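Local coordinates for conserved hypothetical alanine and leucine RICH protein (Mycobacterium tuberculosis, PDB 2WAM) that is of unknown function, a PAC2 family protein that represents a duplicated gene family in actinobacteria, at residues 249-259 and 271-282; 184-192 and 299-307. All coordinates share one frame; numbering follows the deposited sequence.

Contact 1. Residues 249-259 and 271-282; sequences DYPAAAQALLE and LAVLAEAAAEVQ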
ATOM      1  N   ASP A 249      -8.174 -13.289  40.351  1.00 31.98           N
ATOM      2  CA  ASP A 249      -7.245 -14.318  39.915  1.00 31.28           C
ATOM      3  C   ASP A 249      -7.618 -15.648  40.536  1.00 39.86           C
ATOM      4  O   ASP A 249      -7.693 -15.767  41.762  1.00 49.54           O
ATOM      5  CB  ASP A 249      -5.820 -13.981  40.353  1.00 30.43           C
ATOM      6  CG  ASP A 249      -5.168 -12.940  39.485  1.00 35.20           C
ATOM      7  OD1 ASP A 249      -4.158 -12.376  39.934  1.00 39.43           O
ATOM      8  OD2 ASP A 249      -5.655 -12.681  38.365  1.00 38.96           O
ATOM      9  N   TYR A 250      -7.824 -16.655  39.695  1.00 34.49           N
ATOM     10  CA  TYR A 250      -8.079 -18.000  40.185  1.00 28.61           C
ATOM     11  C   TYR A 250      -7.194 -19.001  39.454  1.00 30.66           C
ATOM     12  O   TYR A 250      -7.642 -19.671  38.521  1.00 38.26           O
ATOM     13  CB  TYR A 250      -9.561 -18.355  40.039  1.00 34.44           C
ATOM     14  CG  TYR A 250      -9.988 -19.558  40.859  1.00 39.94           C
ATOM     15  CD1 TYR A 250      -9.858 -19.566  42.245  1.00 33.08           C
ATOM     16  CD2 TYR A 250     -10.520 -20.684  40.247  1.00 39.65           C
ATOM     17  CE1 TYR A 250     -10.234 -20.664  42.989  1.00 39.14           C
ATOM     18  CE2 TYR A 250     -10.904 -21.784  40.984  1.00 42.69           C
ATOM     19  CZ  TYR A 250     -10.757 -21.773  42.350  1.00 49.38           C
ATOM     20  OH  TYR A 250     -11.144 -22.879  43.073  1.00 55.42           O
ATOM     21  N   PRO A 251      -5.924 -19.096  39.877  1.00 30.82           N
ATOM     22  CA  PRO A 251      -4.894 -19.929  39.224  1.00 36.05           C
ATOM     23  C   PRO A 251      -5.305 -21.400  39.042  1.00 39.32           C
ATOM     24  O   PRO A 251      -4.849 -22.053  38.105  1.00 43.24           O
ATOM     25  CB  PRO A 251      -3.694 -19.821  40.173  1.00 34.22           C
ATOM     26  CG  PRO A 251      -3.916 -18.532  40.915  1.00 39.73           C
ATOM     27  CD  PRO A 251      -5.403 -18.369  41.049  1.00 26.22           C
ATOM     28  N   ALA A 252      -6.156 -21.908  39.929  1.00 32.50           N
ATOM     29  CA  ALA A 252      -6.653 -23.273  39.815  1.00 31.69           C
ATOM     30  C   ALA A 252      -7.247 -23.519  38.438  1.00 39.15           C
ATOM     31  O   ALA A 252      -7.016 -24.562  37.830  1.00 44.61           O
ATOM     32  CB  ALA A 252      -7.692 -23.554  40.893  1.00 26.20           C
ATOM     33  N   ALA A 253      -8.014 -22.551  37.949  1.00 35.25           N
ATOM     34  CA  ALA A 253      -8.676 -22.696  36.664  1.00 35.06           C
ATOM     35  C   ALA A 253      -7.668 -22.676  35.503  1.00 35.14           C
ATOM     36  O   ALA A 253      -7.851 -23.382  34.507  1.00 35.02           O
ATOM     37  CB  ALA A 253      -9.744 -21.636  36.499  1.00 24.82           C
ATOM     38  N   ALA A 254      -6.599 -21.895  35.649  1.00 30.40           N
ATOM     39  CA  ALA A 254      -5.497 -21.895  34.682  1.00 30.65           C
ATOM     40  C   ALA A 254      -4.753 -23.233  34.719  1.00 35.83           C
ATOM     41  O   ALA A 254      -4.438 -23.817  33.688  1.00 31.96           O
ATOM     42  CB  ALA A 254      -4.534 -20.742  34.954  1.00 25.38           C
ATOM     43  N   GLN A 255      -4.481 -23.726  35.918  1.00 37.35           N
ATOM     44  CA  GLN A 255      -3.851 -25.031  36.046  1.00 39.38           C
ATOM     45  C   GLN A 255      -4.688 -26.137  35.378  1.00 40.56           C
ATOM     46  O   GLN A 255      -4.158 -26.967  34.639  1.00 38.91           O
ATOM     47  CB  GLN A 255      -3.577 -25.350  37.508  1.00 30.28           C
ATOM     48  CG  GLN A 255      -2.989 -26.712  37.712  1.00 37.62           C
ATOM     49  CD  GLN A 255      -2.909 -27.085  39.174  1.00 41.31           C
ATOM     50  OE1 GLN A 255      -3.054 -26.240  40.058  1.00 40.21           O
ATOM     51  NE2 GLN A 255      -2.674 -28.357  39.436  1.00 35.07           N
ATOM     52  N   ALA A 256      -5.994 -26.140  35.623  1.00 32.14           N
ATOM     53  CA  ALA A 256      -6.854 -27.130  34.992  1.00 30.92           C
ATOM     54  C   ALA A 256      -6.739 -27.058  33.468  1.00 38.03           C
ATOM     55  O   ALA A 256      -6.567 -28.083  32.802  1.00 34.87           O
ATOM     56  CB  ALA A 256      -8.294 -26.951  35.431  1.00 23.40           C
ATOM     57  N   LEU A 257      -6.832 -25.850  32.914  1.00 34.65           N
ATOM     58  CA  LEU A 257      -6.668 -25.684  31.474  1.00 26.43           C
ATOM     59  C   LEU A 257      -5.342 -26.280  30.999  1.00 34.83           C
ATOM     60  O   LEU A 257      -5.319 -27.106  30.091  1.00 32.06           O
ATOM     61  CB  LEU A 257      -6.754 -24.215  31.080  1.00 23.31           C
ATOM     62  CG  LEU A 257      -8.155 -23.600  31.045  1.00 28.22           C
ATOM     63  CD1 LEU A 257      -8.120 -22.080  30.831  1.00 26.73           C
ATOM     64  CD2 LEU A 257      -8.960 -24.258  29.968  1.00 29.78           C
ATOM     65  N   LEU A 258      -4.239 -25.872  31.622  1.00 34.92           N
ATOM     66  CA  LEU A 258      -2.923 -26.335  31.192  1.00 30.66           C
ATOM     67  C   LEU A 258      -2.733 -27.849  31.349  1.00 30.95           C
ATOM     68  O   LEU A 258      -2.068 -28.487  30.534  1.00 35.06           O
ATOM     69  CB  LEU A 258      -1.805 -25.562  31.898  1.00 28.82           C
ATOM     70  CG  LEU A 258      -1.653 -24.080  31.517  1.00 29.52           C
ATOM     71  CD1 LEU A 258      -0.310 -23.542  31.974  1.00 28.91           C
ATOM     72  CD2 LEU A 258      -1.837 -23.847  30.028  1.00 20.66           C
ATOM     73  N   GLU A 259      -3.316 -28.427  32.393  1.00 31.76           N
ATOM     74  CA  GLU A 259      -3.207 -29.865  32.596  1.00 36.94           C
ATOM     75  C   GLU A 259      -3.858 -30.562  31.418  1.00 44.97           C
ATOM     76  O   GLU A 259      -3.412 -31.622  30.977  1.00 44.34           O
ATOM     77  CB  GLU A 259      -3.858 -30.284  33.914  1.00 28.89           C
ATOM     78  CG  GLU A 259      -2.978 -30.008  35.115  1.00 32.24           C
ATOM     79  CD  GLU A 259      -3.682 -30.240  36.433  1.00 40.43           C
ATOM     80  OE1 GLU A 259      -4.922 -30.130  36.470  1.00 35.88           O
ATOM     81  OE2 GLU A 259      -2.991 -30.524  37.438  1.00 47.69           O
ATOM     82  N   LEU A 271       4.143 -27.353  36.012  1.00 37.55           N
ATOM     83  CA  LEU A 271       3.037 -26.589  36.571  1.00 34.58           C
ATOM     84  C   LEU A 271       3.176 -26.307  38.054  1.00 30.05           C
ATOM     85  O   LEU A 271       2.299 -25.676  38.637  1.00 32.56           O
ATOM     86  CB  LEU A 271       1.708 -27.312  36.305  1.00 31.04           C
ATOM     87  CG  LEU A 271       1.337 -27.491  34.831  1.00 27.92           C
ATOM     88  CD1 LEU A 271      -0.108 -27.923  34.700  1.00 25.57           C
ATOM     89  CD2 LEU A 271       1.594 -26.204  34.053  1.00 27.52           C
ATOM     90  N   ALA A 272       4.275 -26.761  38.654  1.00 29.07           N
ATOM     91  CA  ALA A 272       4.457 -26.687  40.109  1.00 33.06           C
ATOM     92  C   ALA A 272       4.192 -25.304  40.714  1.00 36.75           C
ATOM     93  O   ALA A 272       3.439 -25.175  41.676  1.00 34.37           O
ATOM     94  CB  ALA A 272       5.850 -27.187  40.508  1.00 40.71           C
ATOM     95  N   VAL A 273       4.813 -24.275  40.149  1.00 29.26           N
ATOM     96  CA  VAL A 273       4.699 -22.932  40.696  1.00 33.39           C
ATOM     97  C   VAL A 273       3.261 -22.393  40.584  1.00 32.20           C
ATOM     98  O   VAL A 273       2.768 -21.679  41.453  1.00 32.82           O
ATOM     99  CB  VAL A 273       5.733 -21.985  40.028  1.00 35.33           C
ATOM    100  CG1 VAL A 273       5.496 -20.536  40.433  1.00 26.27           C
ATOM    101  CG2 VAL A 273       7.150 -22.433  40.387  1.00 30.45           C
ATOM    102  N   LEU A 274       2.584 -22.764  39.513  1.00 32.14           N
ATOM    103  CA  LEU A 274       1.216 -22.331  39.292  1.00 35.05           C
ATOM    104  C   LEU A 274       0.276 -23.051  40.253  1.00 36.58           C
ATOM    105  O   LEU A 274      -0.699 -22.477  40.729  1.00 42.06           O
ATOM    106  CB  LEU A 274       0.824 -22.612  37.838  1.00 30.59           C
ATOM    107  CG  LEU A 274      -0.611 -22.367  37.394  1.00 30.16           C
ATOM    108  CD1 LEU A 274      -0.905 -20.881  37.379  1.00 22.74           C
ATOM    109  CD2 LEU A 274      -0.836 -22.993  36.015  1.00 39.60           C
ATOM    110  N   ALA A 275       0.581 -24.313  40.535  1.00 31.47           N
ATOM    111  CA  ALA A 275      -0.214 -25.109  41.465  1.00 37.64           C
ATOM    112  C   ALA A 275      -0.105 -24.529  42.867  1.00 39.98           C
ATOM    113  O   ALA A 275      -1.095 -24.462  43.613  1.00 37.23           O
ATOM    114  CB  ALA A 275       0.252 -26.547  41.456  1.00 30.72           C
ATOM    115  N   GLU A 276       1.109 -24.106  43.208  1.00 38.11           N
ATOM    116  CA  GLU A 276       1.367 -23.446  44.477  1.00 34.35           C
ATOM    117  C   GLU A 276       0.493 -22.210  44.596  1.00 37.35           C
ATOM    118  O   GLU A 276      -0.167 -21.997  45.615  1.00 38.81           O
ATOM    119  CB  GLU A 276       2.841 -23.064  44.597  1.00 34.83           C
ATOM    120  CG  GLU A 276       3.243 -22.605  45.981  1.00 48.71           C
ATOM    121  CD  GLU A 276       3.275 -23.743  46.996  1.00 68.31           C
ATOM    122  OE1 GLU A 276       3.762 -23.509  48.127  1.00 77.48           O
ATOM    123  OE2 GLU A 276       2.825 -24.866  46.667  1.00 63.21           O
ATOM    124  N   ALA A 277       0.470 -21.402  43.542  1.00 32.93           N
ATOM    125  CA  ALA A 277      -0.333 -20.192  43.560  1.00 30.60           C
ATOM    126  C   ALA A 277      -1.812 -20.536  43.702  1.00 34.82           C
ATOM    127  O   ALA A 277      -2.535 -19.886  44.458  1.00 33.67           O
ATOM    128  CB  ALA A 277      -0.071 -19.354  42.323  1.00 23.26           C
ATOM    129  N   ALA A 278      -2.255 -21.564  42.980  1.00 30.39           N
ATOM    130  CA  ALA A 278      -3.640 -22.025  43.061  1.00 36.43           C
ATOM    131  C   ALA A 278      -4.015 -22.390  44.495  1.00 40.68           C
ATOM    132  O   ALA A 278      -5.064 -21.999  45.011  1.00 37.63           O
ATOM    133  CB  ALA A 278      -3.843 -23.225  42.155  1.00 34.93           C
ATOM    134  N   ALA A 279      -3.146 -23.156  45.136  1.00 41.59           N
ATOM    135  CA  ALA A 279      -3.401 -23.591  46.494  1.00 41.71           C
ATOM    136  C   ALA A 279      -3.500 -22.395  47.442  1.00 40.49           C
ATOM    137  O   ALA A 279      -4.420 -22.307  48.259  1.00 46.33           O
ATOM    138  CB  ALA A 279      -2.321 -24.562  46.941  1.00 23.80           C
ATOM    139  N   GLU A 280      -2.550 -21.474  47.327  1.00 38.09           N
ATOM    140  CA  GLU A 280      -2.534 -20.292  48.174  1.00 37.18           C
ATOM    141  C   GLU A 280      -3.827 -19.495  48.046  1.00 43.30           C
ATOM    142  O   GLU A 280      -4.420 -19.094  49.058  1.00 41.51           O
ATOM    143  CB  GLU A 280      -1.322 -19.425  47.854  1.00 45.96           C
ATOM    144  CG  GLU A 280      -1.372 -18.035  48.456  1.00 72.28           C
ATOM    145  CD  GLU A 280      -0.006 -17.380  48.480  1.00 96.36           C
ATOM    146  OE1 GLU A 280       0.995 -18.095  48.240  1.00100.25           O
ATOM    147  OE2 GLU A 280       0.066 -16.157  48.743  1.00103.84           O
ATOM    148  N   VAL A 281      -4.262 -19.280  46.804  1.00 40.46           N
ATOM    149  CA  VAL A 281      -5.513 -18.580  46.521  1.00 32.59           C
ATOM    150  C   VAL A 281      -6.723 -19.355  47.030  1.00 40.48           C
ATOM    151  O   VAL A 281      -7.626 -18.785  47.638  1.00 44.74           O
ATOM    152  CB  VAL A 281      -5.679 -18.306  45.016  1.00 35.22           C
ATOM    153  CG1 VAL A 281      -7.159 -18.053  44.659  1.00 28.83           C
ATOM    154  CG2 VAL A 281      -4.790 -17.139  44.593  1.00 22.16           C
ATOM    155  N   GLN A 282      -6.740 -20.658  46.778  1.00 40.10           N
ATOM    156  CA  GLN A 282      -7.786 -21.522  47.307  1.00 43.86           C
ATOM    157  C   GLN A 282      -7.929 -21.374  48.834  1.00 46.79           C
ATOM    158  O   GLN A 282      -9.034 -21.277  49.354  1.00 50.97           O
ATOM    159  CB  GLN A 282      -7.491 -22.976  46.937  1.00 51.17           C
ATOM    160  CG  GLN A 282      -8.543 -23.978  47.386  1.00 62.19           C
ATOM    161  CD  GLN A 282      -9.714 -24.070  46.427  1.00 67.71           C
ATOM    162  OE1 GLN A 282      -9.724 -23.425  45.376  1.00 71.46           O
ATOM    163  NE2 GLN A 282     -10.709 -24.881  46.781  1.00 68.02           N
TER
HETATM  164  O   HOH W   1      -6.850 -21.108  42.655  1.00 40.99           O
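P251 and L274 interlock as reciprocal knobs where helix 251-265 runs against helix 272-289, the next helix of the chain. The axes of the two short helical segments approach to 8.2 Å with N-to-C directions 145° apart, roughly antiparallel. The ring of P251 sits in a hole made by L274, A277, A278 and V281. Its CB lies 3.6 Å from the backbone N of A278, its CG faces the A277 carbonyl carbon, and its CD meets CG2 of V281. Along L274, CG stands anti to the backbone N (chi1 174°), which swings the side chain from CB toward the other helix; there CD1 meets CB of P251, while CD2 lies 3.6 Å from CA of Q255 and also touches CD1 of L258. L271 closes the far end, CD2 against CD1 of L258 and CD1 against CG of E259.

Small residues let the backbones come close; the methyl CB of A278 lies 3.5 Å from the backbone N of A252. A water accepts from that N and donates to A278 O, joining the two helices near the N-terminus of the first. Polar side chains work beside this packing. Y250 OH donates to Q282 OE1 (2.8 Å), in the carbonyl plane and on a lone pair, with ring and amide planes 42° apart. The extended chain of Q255 lays its OE1 3.4 Å from CA of A275, while NE2 bonds E259 OE2 from above the carboxylate plane. A254 and L258 also reach helix 81-92, and D249 turns its carboxylate to R83 and H80. This is an alanine-rich antiparallel helical hairpin with knobs-into-holes packing, whose first helix packs on strands 234-242 and 193-197 of the central mixed sheet through A253, A256 and L257.

Contact 2. Residues 184-192 and 299-307; sequences AVPHTRPIT and VAALERQYD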
ATOM      1  N   ALA A 184     -22.585 -21.514  37.955  1.00 59.05           N
ATOM      2  CA  ALA A 184     -23.015 -21.745  39.322  1.00 55.73           C
ATOM      3  C   ALA A 184     -22.384 -23.036  39.859  1.00 54.27           C
ATOM      4  O   ALA A 184     -23.006 -24.095  39.833  1.00 53.90           O
ATOM      5  CB  ALA A 184     -24.521 -21.817  39.382  1.00 50.77           C
ATOM      6  N   VAL A 185     -21.139 -22.938  40.325  1.00 51.21           N
ATOM      7  CA  VAL A 185     -20.402 -24.069  40.901  1.00 48.82           C
ATOM      8  C   VAL A 185     -19.545 -23.573  42.059  1.00 47.88           C
ATOM      9  O   VAL A 185     -19.123 -22.426  42.065  1.00 45.89           O
ATOM     10  CB  VAL A 185     -19.475 -24.770  39.863  1.00 55.60           C
ATOM     11  CG1 VAL A 185     -20.281 -25.615  38.882  1.00 48.32           C
ATOM     12  CG2 VAL A 185     -18.606 -23.753  39.125  1.00 52.67           C
ATOM     13  N   PRO A 186     -19.282 -24.438  43.044  1.00 53.03           N
ATOM     14  CA  PRO A 186     -18.497 -24.015  44.208  1.00 49.91           C
ATOM     15  C   PRO A 186     -17.009 -24.162  43.941  1.00 50.88           C
ATOM     16  O   PRO A 186     -16.602 -25.049  43.196  1.00 50.68           O
ATOM     17  CB  PRO A 186     -18.898 -25.024  45.292  1.00 47.55           C
ATOM     18  CG  PRO A 186     -19.777 -26.061  44.604  1.00 48.66           C
ATOM     19  CD  PRO A 186     -19.672 -25.853  43.133  1.00 44.19           C
ATOM     20  N   HIS A 187     -16.196 -23.317  44.559  1.00 54.39           N
ATOM     21  CA  HIS A 187     -14.751 -23.473  44.452  1.00 50.71           C
ATOM     22  C   HIS A 187     -14.286 -24.708  45.224  1.00 49.26           C
ATOM     23  O   HIS A 187     -13.104 -25.057  45.198  1.00 47.95           O
ATOM     24  CB  HIS A 187     -14.037 -22.227  44.979  1.00 48.92           C
ATOM     25  CG  HIS A 187     -14.071 -22.099  46.468  1.00 50.99           C
ATOM     26  ND1 HIS A 187     -15.094 -21.463  47.138  1.00 53.13           N
ATOM     27  CD2 HIS A 187     -13.213 -22.535  47.422  1.00 52.62           C
ATOM     28  CE1 HIS A 187     -14.863 -21.511  48.437  1.00 50.73           C
ATOM     29  NE2 HIS A 187     -13.727 -22.154  48.636  1.00 48.47           N
ATOM     30  N   THR A 188     -15.225 -25.363  45.906  1.00 51.02           N
ATOM     31  CA  THR A 188     -14.915 -26.485  46.796  1.00 48.29           C
ATOM     32  C   THR A 188     -15.180 -27.841  46.162  1.00 40.38           C
ATOM     33  O   THR A 188     -15.136 -28.867  46.837  1.00 44.75           O
ATOM     34  CB  THR A 188     -15.738 -26.423  48.089  1.00 49.70           C
ATOM     35  OG1 THR A 188     -17.109 -26.181  47.754  1.00 49.89           O
ATOM     36  CG2 THR A 188     -15.228 -25.322  49.009  1.00 43.93           C
ATOM     37  N   ARG A 189     -15.456 -27.840  44.869  1.00 43.65           N
ATOM     38  CA  ARG A 189     -15.668 -29.078  44.140  1.00 51.01           C
ATOM     39  C   ARG A 189     -14.788 -29.128  42.907  1.00 51.68           C
ATOM     40  O   ARG A 189     -14.372 -28.092  42.405  1.00 55.84           O
ATOM     41  CB  ARG A 189     -17.129 -29.198  43.744  1.00 53.43           C
ATOM     42  CG  ARG A 189     -18.061 -29.251  44.934  1.00 56.03           C
ATOM     43  CD  ARG A 189     -17.857 -30.513  45.744  1.00 48.98           C
ATOM     44  NE  ARG A 189     -18.924 -30.666  46.727  1.00 64.09           N
ATOM     45  CZ  ARG A 189     -18.852 -30.261  47.992  1.00 69.56           C
ATOM     46  NH1 ARG A 189     -17.754 -29.679  48.452  1.00 67.68           N
ATOM     47  NH2 ARG A 189     -19.882 -30.450  48.801  1.00 74.13           N
ATOM     48  N   PRO A 190     -14.510 -30.340  42.409  1.00 54.68           N
ATOM     49  CA  PRO A 190     -13.628 -30.512  41.251  1.00 51.21           C
ATOM     50  C   PRO A 190     -13.977 -29.565  40.104  1.00 54.37           C
ATOM     51  O   PRO A 190     -15.152 -29.340  39.797  1.00 48.51           O
ATOM     52  CB  PRO A 190     -13.877 -31.962  40.840  1.00 48.06           C
ATOM     53  CG  PRO A 190     -14.272 -32.637  42.100  1.00 53.00           C
ATOM     54  CD  PRO A 190     -15.069 -31.621  42.871  1.00 55.56           C
ATOM     55  N   ILE A 191     -12.945 -29.002  39.484  1.00 48.23           N
ATOM     56  CA  ILE A 191     -13.144 -28.072  38.395  1.00 43.08           C
ATOM     57  C   ILE A 191     -13.624 -28.812  37.157  1.00 46.51           C
ATOM     58  O   ILE A 191     -12.995 -29.769  36.719  1.00 42.86           O
ATOM     59  CB  ILE A 191     -11.856 -27.319  38.073  1.00 41.80           C
ATOM     60  CG1 ILE A 191     -11.565 -26.286  39.162  1.00 40.69           C
ATOM     61  CG2 ILE A 191     -11.943 -26.662  36.692  1.00 30.29           C
ATOM     62  CD1 ILE A 191     -10.247 -25.559  38.955  1.00 39.17           C
ATOM     63  N   THR A 192     -14.749 -28.375  36.604  1.00 48.76           N
ATOM     64  CA  THR A 192     -15.299 -29.014  35.421  1.00 44.40           C
ATOM     65  C   THR A 192     -15.011 -28.167  34.204  1.00 46.46           C
ATOM     66  O   THR A 192     -14.514 -27.047  34.316  1.00 48.13           O
ATOM     67  CB  THR A 192     -16.818 -29.280  35.549  1.00 55.30           C
ATOM     68  OG1 THR A 192     -17.489 -28.088  35.967  1.00 51.82           O
ATOM     69  CG2 THR A 192     -17.079 -30.374  36.577  1.00 63.04           C
ATOM     70  N   VAL A 299     -22.359 -20.651  49.028  1.00 77.44           N
ATOM     71  CA  VAL A 299     -21.430 -21.703  48.630  1.00 73.05           C
ATOM     72  C   VAL A 299     -22.003 -23.078  48.957  1.00 76.77           C
ATOM     73  O   VAL A 299     -22.092 -23.948  48.088  1.00 71.27           O
ATOM     74  CB  VAL A 299     -20.045 -21.519  49.312  1.00 61.49           C
ATOM     75  CG1 VAL A 299     -19.188 -22.768  49.159  1.00 64.47           C
ATOM     76  CG2 VAL A 299     -19.320 -20.298  48.750  1.00 52.26           C
ATOM     77  N   ALA A 300     -22.403 -23.263  50.212  1.00 80.51           N
ATOM     78  CA  ALA A 300     -23.009 -24.516  50.658  1.00 71.56           C
ATOM     79  C   ALA A 300     -24.182 -24.918  49.762  1.00 70.51           C
ATOM     80  O   ALA A 300     -24.309 -26.080  49.371  1.00 68.66           O
ATOM     81  CB  ALA A 300     -23.447 -24.403  52.101  1.00 63.23           C
ATOM     82  N   ALA A 301     -25.030 -23.951  49.432  1.00 70.51           N
ATOM     83  CA  ALA A 301     -26.113 -24.186  48.484  1.00 81.66           C
ATOM     84  C   ALA A 301     -25.586 -24.717  47.150  1.00 88.24           C
ATOM     85  O   ALA A 301     -26.141 -25.672  46.597  1.00 94.87           O
ATOM     86  CB  ALA A 301     -26.913 -22.917  48.265  1.00 83.87           C
ATOM     87  N   LEU A 302     -24.526 -24.094  46.635  1.00 76.98           N
ATOM     88  CA  LEU A 302     -23.912 -24.532  45.380  1.00 65.64           C
ATOM     89  C   LEU A 302     -23.376 -25.962  45.488  1.00 63.66           C
ATOM     90  O   LEU A 302     -23.583 -26.785  44.596  1.00 64.96           O
ATOM     91  CB  LEU A 302     -22.779 -23.591  44.970  1.00 59.51           C
ATOM     92  CG  LEU A 302     -23.117 -22.229  44.373  1.00 59.47           C
ATOM     93  CD1 LEU A 302     -21.883 -21.330  44.396  1.00 60.40           C
ATOM     94  CD2 LEU A 302     -23.654 -22.394  42.960  1.00 53.92           C
ATOM     95  N   GLU A 303     -22.677 -26.252  46.579  1.00 59.54           N
ATOM     96  CA  GLU A 303     -22.152 -27.593  46.783  1.00 73.85           C
ATOM     97  C   GLU A 303     -23.284 -28.614  46.657  1.00 79.94           C
ATOM     98  O   GLU A 303     -23.118 -29.685  46.064  1.00 77.55           O
ATOM     99  CB  GLU A 303     -21.478 -27.702  48.152  1.00 73.17           C
ATOM    100  CG  GLU A 303     -20.366 -26.695  48.374  1.00 64.82           C
ATOM    101  CD  GLU A 303     -19.733 -26.837  49.735  1.00 68.15           C
ATOM    102  OE1 GLU A 303     -20.416 -27.325  50.657  1.00 76.95           O
ATOM    103  OE2 GLU A 303     -18.557 -26.460  49.890  1.00 69.41           O
ATOM    104  N   ARG A 304     -24.439 -28.267  47.211  1.00 83.38           N
ATOM    105  CA  ARG A 304     -25.600 -29.141  47.139  1.00 88.40           C
ATOM    106  C   ARG A 304     -26.008 -29.406  45.688  1.00 85.16           C
ATOM    107  O   ARG A 304     -26.064 -30.559  45.260  1.00 87.82           O
ATOM    108  CB  ARG A 304     -26.762 -28.585  47.977  1.00 89.41           C
ATOM    109  CG  ARG A 304     -26.624 -28.903  49.470  1.00 85.46           C
ATOM    110  CD  ARG A 304     -27.750 -28.324  50.309  1.00 84.64           C
ATOM    111  NE  ARG A 304     -27.361 -27.123  51.047  1.00 85.85           N
ATOM    112  CZ  ARG A 304     -28.023 -25.967  51.011  1.00 86.68           C
ATOM    113  NH1 ARG A 304     -29.123 -25.844  50.273  1.00 77.71           N
ATOM    114  NH2 ARG A 304     -27.591 -24.933  51.724  1.00 90.38           N
ATOM    115  N   GLN A 305     -26.270 -28.340  44.934  1.00 79.61           N
ATOM    116  CA  GLN A 305     -26.631 -28.470  43.524  1.00 86.70           C
ATOM    117  C   GLN A 305     -25.617 -29.305  42.750  1.00 90.93           C
ATOM    118  O   GLN A 305     -25.985 -30.156  41.934  1.00 96.31           O
ATOM    119  CB  GLN A 305     -26.731 -27.095  42.863  1.00 90.34           C
ATOM    120  CG  GLN A 305     -27.828 -26.203  43.403  1.00101.25           C
ATOM    121  CD  GLN A 305     -27.922 -24.884  42.650  1.00109.50           C
ATOM    122  OE1 GLN A 305     -26.909 -24.233  42.371  1.00105.08           O
ATOM    123  NE2 GLN A 305     -29.145 -24.484  42.317  1.00115.40           N
ATOM    124  N   TYR A 306     -24.339 -29.045  43.007  1.00 82.90           N
ATOM    125  CA  TYR A 306     -23.258 -29.685  42.272  1.00 83.36           C
ATOM    126  C   TYR A 306     -23.210 -31.188  42.530  1.00 88.22           C
ATOM    127  O   TYR A 306     -23.099 -31.974  41.590  1.00 94.12           O
ATOM    128  CB  TYR A 306     -21.914 -29.025  42.614  1.00 77.66           C
ATOM    129  CG  TYR A 306     -20.709 -29.634  41.925  1.00 68.38           C
ATOM    130  CD1 TYR A 306     -20.321 -29.218  40.659  1.00 67.21           C
ATOM    131  CD2 TYR A 306     -19.954 -30.619  42.548  1.00 73.24           C
ATOM    132  CE1 TYR A 306     -19.211 -29.770  40.031  1.00 72.52           C
ATOM    133  CE2 TYR A 306     -18.845 -31.178  41.929  1.00 76.42           C
ATOM    134  CZ  TYR A 306     -18.473 -30.752  40.670  1.00 75.88           C
ATOM    135  OH  TYR A 306     -17.365 -31.313  40.054  1.00 71.64           O
ATOM    136  N   ASP A 307     -23.290 -31.586  43.796  1.00 88.41           N
ATOM    137  CA  ASP A 307     -23.306 -33.006  44.142  1.00 89.21           C
ATOM    138  C   ASP A 307     -24.507 -33.709  43.504  1.00 87.94           C
ATOM    139  O   ASP A 307     -24.394 -34.840  43.022  1.00 81.51           O
ATOM    140  CB  ASP A 307     -23.296 -33.193  45.662  1.00 84.76           C
ATOM    141  CG  ASP A 307     -22.021 -32.674  46.301  1.00 81.27           C
ATOM    142  OD1 ASP A 307     -20.937 -32.877  45.712  1.00 81.15           O
ATOM    143  OD2 ASP A 307     -22.099 -32.058  47.384  1.00 75.32           O
TER
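R189 grips D307 side-on with two nitrogens, the centre of a salt-bridge network between helix 293-315 and the loop joining strands 174-183 and 193-197. R189 NH2 meets the syn lone pair of D307 OD2 at 3.1 Å (N-H...O 165°), and R189 NE reaches D307 OD1 at 3.2 Å. Guanidinium and carboxylate are nearly coplanar. E303 lies one helical turn earlier: its CB packs over one face of the guanidinium, and E303 OE2, 3.6 Å from R189 NH1, makes a long, charge-only ion pair well out of that plane. The same E303 OE2 accepts from T188 OG1 at 2.6 Å, on its anti side. T188 belongs to a type I beta turn, P186 to R189, and its carbonyl O receives R189 NH1, which helps hold the guanidinium.

Beyond the charges, CB of R189 lies over a face of the Y306 ring, offset toward the rim; its modelled closeness is doubtful, so the CH-pi contact is tentative. With chi1 at 179° the buried Y306 ring extends from the helix into the loop between V185, P186, R189 and P190. P186 packs its CG on CB of L302, its CD on CB of Y306. At the start of the loop, CD2 of L302 meets the methyl CB of A184 at 3.7 Å.

Contact 1 joins two consecutive helices of a hairpin near the central sheet, whereas contact 2 brings the loop between strands 174-183 and 193-197 against helix 293-315, the helix after the hairpin, farther from the centre of the chain. Both are partly buried. Interlocking aliphatic side chains dominate contact 1; in contact 2 a charged network accompanies the packing of a proline and a tyrosine. The two meet directly: Q282 NE2 probably bonds H187 O at 2.9 Å, Y250 OH packs on H187 CB, and I191 rests on A252 and A256. H187 also bonds D286, so the loop is tied to both helices 272-289 and 293-315, and contact 1 lies nested within the chain segment closed by contact 2.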